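Long-range contact in Amuc_1102 (Akkermansia muciniphila, PDB 7DSZ), which probably serves in a type IV pilus-like system, having an immunoglobulin-like fold related to archaeal type IV pilus proteins: residues Val98-Ser112 and Phe188-Asn200. Numbering follows the deposited sequence.
Sequences VKYVNVPVGENTYAS and FWYDRYPEIMRPN
Residues 195-196 run antiparallel to strand 98-101, where Met197 N donates to Lys99 O (2.8 Å) and Val101 N to Glu195 O (2.9 Å). A water joins Lys99 N to Met197 O, and another bridges Asn102 O, at the corner of the chain, and Glu195 N. Bent at both chi2 (79°) and chi3, Met197 brings its CE methyl to 3.6 Å from Val101 CG1, the two side chains crossing at about a right angle. Glu195 reaches out fully extended, its CD 3.7 Å from Val101 CG2; its carboxylate goes on to Ser116 of the second subunit, while Asn102 bonds to Ser119 there. Ile196 CG1 packs against Tyr100 CE1, and Pro194 CB rests 3.7 Å from Tyr100 CD1. Before Pro194 in the chain, the extended Arg192 lays its guanidinium on one face of the Tyr110 ring, centres 3.6 Å apart and planes at 19°, a stacked cation-pi pair; Glu55 takes its NE in a salt bridge. Tyr193 turns its ring edge to Tyr110 O, with CD2 3.4 Å away, and its hydroxyl bonds to Glu55. Segment 188-200, ending the ordered chain, thus touches both sheets of the immunoglobulin-like fold, pairing with strand 91-104 in one and packing against strand 109-115 in the other.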
loop_
_atom_site.group_PDB
_atom_site.type_symbol
_atom_site.label_atom_id
_atom_site.label_comp_id
_atom_site.label_asym_id
_atom_site.label_seq_id
_atom_site.Cartn_x
_atom_site.Cartn_y
_atom_site.Cartn_z
ATOM N N VAL C 98 7.106 -0.574 13.419
ATOM C CA VAL C 98 5.694 -0.259 13.215
ATOM C C VAL C 98 5.386 0.975 14.048
ATOM O O VAL C 98 5.505 0.937 15.279
ATOM C CB VAL C 98 4.778 -1.429 13.610
ATOM C CG1 VAL C 98 3.317 -1.107 13.308
ATOM C CG2 VAL C 98 5.197 -2.718 12.893
ATOM N N LYS C 99 4.993 2.071 13.392
ATOM C CA LYS C 99 4.619 3.288 14.108
ATOM C C LYS C 99 3.100 3.327 14.191
ATOM O O LYS C 99 2.421 3.402 13.163
ATOM C CB LYS C 99 5.163 4.538 13.417
ATOM C CG LYS C 99 4.871 5.829 14.195
ATOM C CD LYS C 99 5.495 7.042 13.508
ATOM C CE LYS C 99 5.124 8.344 14.220
ATOM N NZ LYS C 99 6.307 9.050 14.819
ATOM N N TYR C 100 2.573 3.236 15.406
ATOM C CA TYR C 100 1.138 3.321 15.637
ATOM C C TYR C 100 0.783 4.762 15.935
ATOM O O TYR C 100 1.564 5.470 16.567
ATOM C CB TYR C 100 0.724 2.436 16.815
ATOM C CG TYR C 100 0.822 0.983 16.504
ATOM C CD1 TYR C 100 -0.131 0.363 15.701
ATOM C CD2 TYR C 100 1.889 0.228 16.978
ATOM C CE1 TYR C 100 -0.040 -0.984 15.407
ATOM C CE2 TYR C 100 1.982 -1.123 16.691
ATOM C CZ TYR C 100 1.024 -1.713 15.906
ATOM O OH TYR C 100 1.111 -3.049 15.610
ATOM N N VAL C 101 -0.391 5.200 15.475
ATOM C CA VAL C 101 -0.844 6.557 15.748
ATOM C C VAL C 101 -2.188 6.491 16.455
ATOM O O VAL C 101 -2.936 5.516 16.328
ATOM C CB VAL C 101 -0.939 7.419 14.468
ATOM C CG1 VAL C 101 0.459 7.733 13.945
ATOM C CG2 VAL C 101 -1.761 6.694 13.411
ATOM N N ASN C 102 -2.469 7.534 17.240
ATOM C CA ASN C 102 -3.680 7.604 18.057
ATOM C C ASN C 102 -3.773 6.393 18.980
ATOM O O ASN C 102 -4.677 5.569 18.868
ATOM C CB ASN C 102 -4.945 7.681 17.188
ATOM C CG ASN C 102 -4.985 8.893 16.299
ATOM O OD1 ASN C 102 -4.471 9.963 16.634
ATOM N ND2 ASN C 102 -5.594 8.726 15.127
ATOM N N VAL C 103 -2.808 6.266 19.879
ATOM C CA VAL C 103 -2.746 5.126 20.782
ATOM C C VAL C 103 -3.545 5.498 22.028
ATOM O O VAL C 103 -3.217 6.510 22.680
ATOM C CB VAL C 103 -1.300 4.746 21.124
ATOM C CG1 VAL C 103 -1.287 3.507 22.000
ATOM C CG2 VAL C 103 -0.520 4.465 19.829
ATOM N N PRO C 104 -4.614 4.774 22.346
ATOM C CA PRO C 104 -5.440 5.135 23.501
ATOM C C PRO C 104 -4.686 4.854 24.786
ATOM O O PRO C 104 -3.832 3.969 24.842
ATOM C CB PRO C 104 -6.661 4.219 23.361
ATOM C CG PRO C 104 -6.133 3.009 22.694
ATOM C CD PRO C 104 -5.065 3.518 21.717
ATOM N N VAL C 105 -4.997 5.640 25.810
ATOM C CA VAL C 105 -4.407 5.488 27.137
ATOM C C VAL C 105 -5.399 4.746 28.023
ATOM O O VAL C 105 -6.614 4.981 27.947
ATOM C CB VAL C 105 -4.037 6.865 27.731
ATOM C CG1 VAL C 105 -3.465 6.718 29.124
ATOM C CG2 VAL C 105 -3.038 7.591 26.831
ATOM N N GLY C 106 -4.899 3.816 28.837
ATOM C CA GLY C 106 -5.755 3.099 29.764
ATOM C C GLY C 106 -6.574 1.983 29.160
ATOM O O GLY C 106 -7.571 1.567 29.755
ATOM N N GLU C 107 -6.178 1.466 28.001
ATOM C CA GLU C 107 -6.988 0.513 27.257
ATOM C C GLU C 107 -6.119 -0.638 26.768
ATOM O O GLU C 107 -5.064 -0.404 26.171
ATOM C CB GLU C 107 -7.654 1.229 26.084
ATOM C CG GLU C 107 -8.633 0.427 25.291
ATOM C CD GLU C 107 -9.367 1.301 24.285
ATOM O OE1 GLU C 107 -9.799 2.410 24.672
ATOM O OE2 GLU C 107 -9.499 0.880 23.116
ATOM N N ASN C 108 -6.548 -1.870 27.026
ATOM C CA ASN C 108 -5.807 -3.016 26.520
ATOM C C ASN C 108 -5.909 -3.040 25.005
ATOM O O ASN C 108 -6.996 -2.874 24.441
ATOM C CB ASN C 108 -6.339 -4.315 27.109
ATOM C CG ASN C 108 -6.098 -4.408 28.596
ATOM O OD1 ASN C 108 -4.955 -4.458 29.044
ATOM N ND2 ASN C 108 -7.176 -4.427 29.371
ATOM N N THR C 109 -4.773 -3.215 24.343
ATOM C CA THR C 109 -4.761 -3.291 22.890
ATOM C C THR C 109 -3.612 -4.212 22.487
ATOM O O THR C 109 -3.052 -4.930 23.322
ATOM C CB THR C 109 -4.688 -1.876 22.290
ATOM O OG1 THR C 109 -4.766 -1.943 20.860
ATOM C CG2 THR C 109 -3.411 -1.160 22.714
ATOM N N TYR C 110 -3.296 -4.248 21.191
ATOM C CA TYR C 110 -2.313 -5.189 20.672
ATOM C C TYR C 110 -1.445 -4.524 19.619
ATOM O O TYR C 110 -1.898 -3.641 18.889
ATOM C CB TYR C 110 -2.967 -6.403 20.001
ATOM C CG TYR C 110 -3.178 -7.601 20.890
ATOM C CD1 TYR C 110 -2.203 -8.593 20.988
ATOM C CD2 TYR C 110 -4.372 -7.765 21.595
ATOM C CE1 TYR C 110 -2.393 -9.712 21.795
ATOM C CE2 TYR C 110 -4.571 -8.881 22.410
ATOM C CZ TYR C 110 -3.583 -9.850 22.488
ATOM O OH TYR C 110 -3.768 -10.975 23.265
ATOM N N ALA C 111 -0.202 -4.997 19.522
ATOM C CA ALA C 111 0.671 -4.726 18.384
ATOM C C ALA C 111 0.975 -6.046 17.672
ATOM O O ALA C 111 0.857 -7.127 18.258
ATOM C CB ALA C 111 1.967 -4.035 18.829
ATOM N N SER C 112 1.360 -5.971 16.396
ATOM C CA SER C 112 1.602 -7.215 15.674
ATOM C C SER C 112 2.568 -6.998 14.511
ATOM O O SER C 112 2.772 -5.874 14.040
ATOM C CB SER C 112 0.288 -7.826 15.152
ATOM O OG SER C 112 -0.348 -6.966 14.209
ATOM N N PHE C 188 -9.298 -6.578 8.654
ATOM C CA PHE C 188 -9.961 -7.456 9.610
ATOM C C PHE C 188 -9.449 -7.219 11.023
ATOM O O PHE C 188 -8.353 -6.701 11.223
ATOM C CB PHE C 188 -9.751 -8.909 9.205
ATOM C CG PHE C 188 -10.424 -9.249 7.904
ATOM C CD1 PHE C 188 -11.785 -9.535 7.883
ATOM C CD2 PHE C 188 -9.726 -9.219 6.713
ATOM C CE1 PHE C 188 -12.428 -9.833 6.692
ATOM C CE2 PHE C 188 -10.374 -9.502 5.505
ATOM C CZ PHE C 188 -11.729 -9.815 5.512
ATOM N N TRP C 189 -10.271 -7.601 12.010
ATOM C CA TRP C 189 -9.947 -7.370 13.419
ATOM C C TRP C 189 -9.492 -5.935 13.644
ATOM O O TRP C 189 -8.521 -5.671 14.359
ATOM C CB TRP C 189 -8.868 -8.333 13.916
ATOM C CG TRP C 189 -9.229 -9.788 13.933
ATOM C CD1 TRP C 189 -10.400 -10.376 13.522
ATOM C CD2 TRP C 189 -8.398 -10.838 14.427
ATOM N NE1 TRP C 189 -10.323 -11.747 13.713
ATOM C CE2 TRP C 189 -9.100 -12.046 14.263
ATOM C CE3 TRP C 189 -7.106 -10.870 14.971
ATOM C CZ2 TRP C 189 -8.558 -13.271 14.629
ATOM C CZ3 TRP C 189 -6.569 -12.097 15.345
ATOM C CH2 TRP C 189 -7.299 -13.276 15.173
ATOM N N TYR C 190 -10.210 -4.988 13.039
ATOM C CA TYR C 190 -9.679 -3.637 12.962
ATOM C C TYR C 190 -9.546 -3.015 14.348
ATOM O O TYR C 190 -8.557 -2.323 14.628
ATOM C CB TYR C 190 -10.544 -2.769 12.040
ATOM C CG TYR C 190 -9.949 -1.385 11.879
ATOM C CD1 TYR C 190 -8.926 -1.152 10.954
ATOM C CD2 TYR C 190 -10.374 -0.316 12.679
ATOM C CE1 TYR C 190 -8.350 0.114 10.811
ATOM C CE2 TYR C 190 -9.806 0.958 12.546
ATOM C CZ TYR C 190 -8.797 1.165 11.604
ATOM O OH TYR C 190 -8.196 2.405 11.461
ATOM N N ASP C 191 -10.491 -3.306 15.249
ATOM C CA ASP C 191 -10.486 -2.702 16.582
ATOM C C ASP C 191 -9.463 -3.294 17.540
ATOM O O ASP C 191 -9.339 -2.791 18.666
ATOM C CB ASP C 191 -11.868 -2.832 17.215
ATOM C CG ASP C 191 -12.843 -1.865 16.622
ATOM O OD1 ASP C 191 -12.355 -0.921 15.960
ATOM O OD2 ASP C 191 -14.065 -2.040 16.805
ATOM N N ARG C 192 -8.764 -4.364 17.154
ATOM C CA ARG C 192 -7.845 -5.033 18.070
ATOM C C ARG C 192 -6.529 -4.279 18.233
ATOM O O ARG C 192 -5.837 -4.463 19.247
ATOM C CB ARG C 192 -7.598 -6.467 17.570
ATOM C CG ARG C 192 -6.542 -7.281 18.336
ATOM C CD ARG C 192 -6.500 -8.710 17.781
ATOM N NE ARG C 192 -5.413 -9.524 18.320
ATOM C CZ ARG C 192 -5.563 -10.361 19.341
ATOM N NH1 ARG C 192 -6.757 -10.474 19.931
ATOM N NH2 ARG C 192 -4.537 -11.086 19.775
ATOM N N TYR C 193 -6.176 -3.432 17.270
ATOM C CA TYR C 193 -4.882 -2.778 17.192
ATOM C C TYR C 193 -5.074 -1.293 16.928
ATOM O O TYR C 193 -6.082 -0.886 16.340
ATOM C CB TYR C 193 -4.042 -3.352 16.042
ATOM C CG TYR C 193 -4.060 -4.856 15.881
ATOM C CD1 TYR C 193 -5.045 -5.481 15.119
ATOM C CD2 TYR C 193 -3.059 -5.646 16.450
ATOM C CE1 TYR C 193 -5.038 -6.854 14.946
ATOM C CE2 TYR C 193 -3.056 -7.028 16.287
ATOM C CZ TYR C 193 -4.045 -7.608 15.521
ATOM O OH TYR C 193 -4.091 -8.968 15.324
ATOM N N PRO C 194 -4.103 -0.462 17.286
ATOM C CA PRO C 194 -4.172 0.940 16.856
ATOM C C PRO C 194 -3.946 1.070 15.354
ATOM O O PRO C 194 -3.498 0.148 14.663
ATOM C CB PRO C 194 -3.047 1.627 17.642
ATOM C CG PRO C 194 -2.551 0.596 18.649
ATOM C CD PRO C 194 -2.869 -0.737 18.044
ATOM N N GLU C 195 -4.265 2.264 14.857
ATOM C CA GLU C 195 -3.970 2.631 13.477
ATOM C C GLU C 195 -2.464 2.631 13.230
ATOM O O GLU C 195 -1.681 3.029 14.094
ATOM C CB GLU C 195 -4.550 4.025 13.197
ATOM C CG GLU C 195 -4.292 4.574 11.802
ATOM C CD GLU C 195 -4.873 5.977 11.613
ATOM O OE1 GLU C 195 -5.558 6.476 12.531
ATOM O OE2 GLU C 195 -4.655 6.554 10.532
ATOM N N ILE C 196 -2.055 2.215 12.031
ATOM C CA ILE C 196 -0.639 2.219 11.641
ATOM C C ILE C 196 -0.346 3.430 10.775
ATOM O O ILE C 196 -1.043 3.670 9.784
ATOM C CB ILE C 196 -0.269 0.937 10.883
ATOM C CG1 ILE C 196 -0.500 -0.283 11.778
ATOM C CG2 ILE C 196 1.184 1.034 10.335
ATOM C CD1 ILE C 196 -0.396 -1.611 11.031
ATOM N N MET C 197 0.724 4.153 11.100
ATOM C CA MET C 197 1.135 5.276 10.268
ATOM C C MET C 197 1.684 4.767 8.933
ATOM O O MET C 197 2.561 3.898 8.903
ATOM C CB MET C 197 2.188 6.117 10.985
ATOM C CG MET C 197 2.614 7.309 10.166
ATOM S SD MET C 197 1.373 8.607 10.303
ATOM C CE MET C 197 2.213 9.650 11.504
ATOM N N ARG C 198 1.136 5.291 7.835
ATOM C CA ARG C 198 1.515 4.885 6.481
ATOM C C ARG C 198 2.917 5.398 6.141
ATOM O O ARG C 198 3.417 6.332 6.773
ATOM C CB ARG C 198 0.504 5.418 5.455
ATOM C CG ARG C 198 -0.902 4.803 5.515
ATOM C CD ARG C 198 -1.054 3.541 4.658
ATOM N NE ARG C 198 -2.268 2.813 5.029
ATOM C CZ ARG C 198 -2.716 1.718 4.417
ATOM N NH1 ARG C 198 -2.061 1.214 3.380
ATOM N NH2 ARG C 198 -3.823 1.119 4.843
ATOM N N PRO C 199 3.568 4.811 5.130
ATOM C CA PRO C 199 4.950 5.214 4.825
ATOM C C PRO C 199 5.021 6.669 4.380
ATOM O O PRO C 199 4.118 7.184 3.713
ATOM C CB PRO C 199 5.364 4.254 3.699
ATOM C CG PRO C 199 4.400 3.101 3.781
ATOM C CD PRO C 199 3.114 3.705 4.262
ATOM N N ASN C 200 6.104 7.334 4.770
ATOM C CA ASN C 200 6.271 8.755 4.480
ATOM C C ASN C 200 7.276 8.970 3.351
ATOM O O ASN C 200 7.093 8.472 2.237
ATOM C CB ASN C 200 6.715 9.509 5.736
ATOM C CG ASN C 200 5.928 10.790 5.960
ATOM O OD1 ASN C 200 4.763 10.899 5.567
ATOM N ND2 ASN C 200 6.564 11.769 6.598
HETATM O O HOH W 1 4.624 2.279 10.516
HETATM O O HOH W 2 -5.476 4.048 16.688
HETATM O O HOH W 3 -7.820 -2.199 20.741
#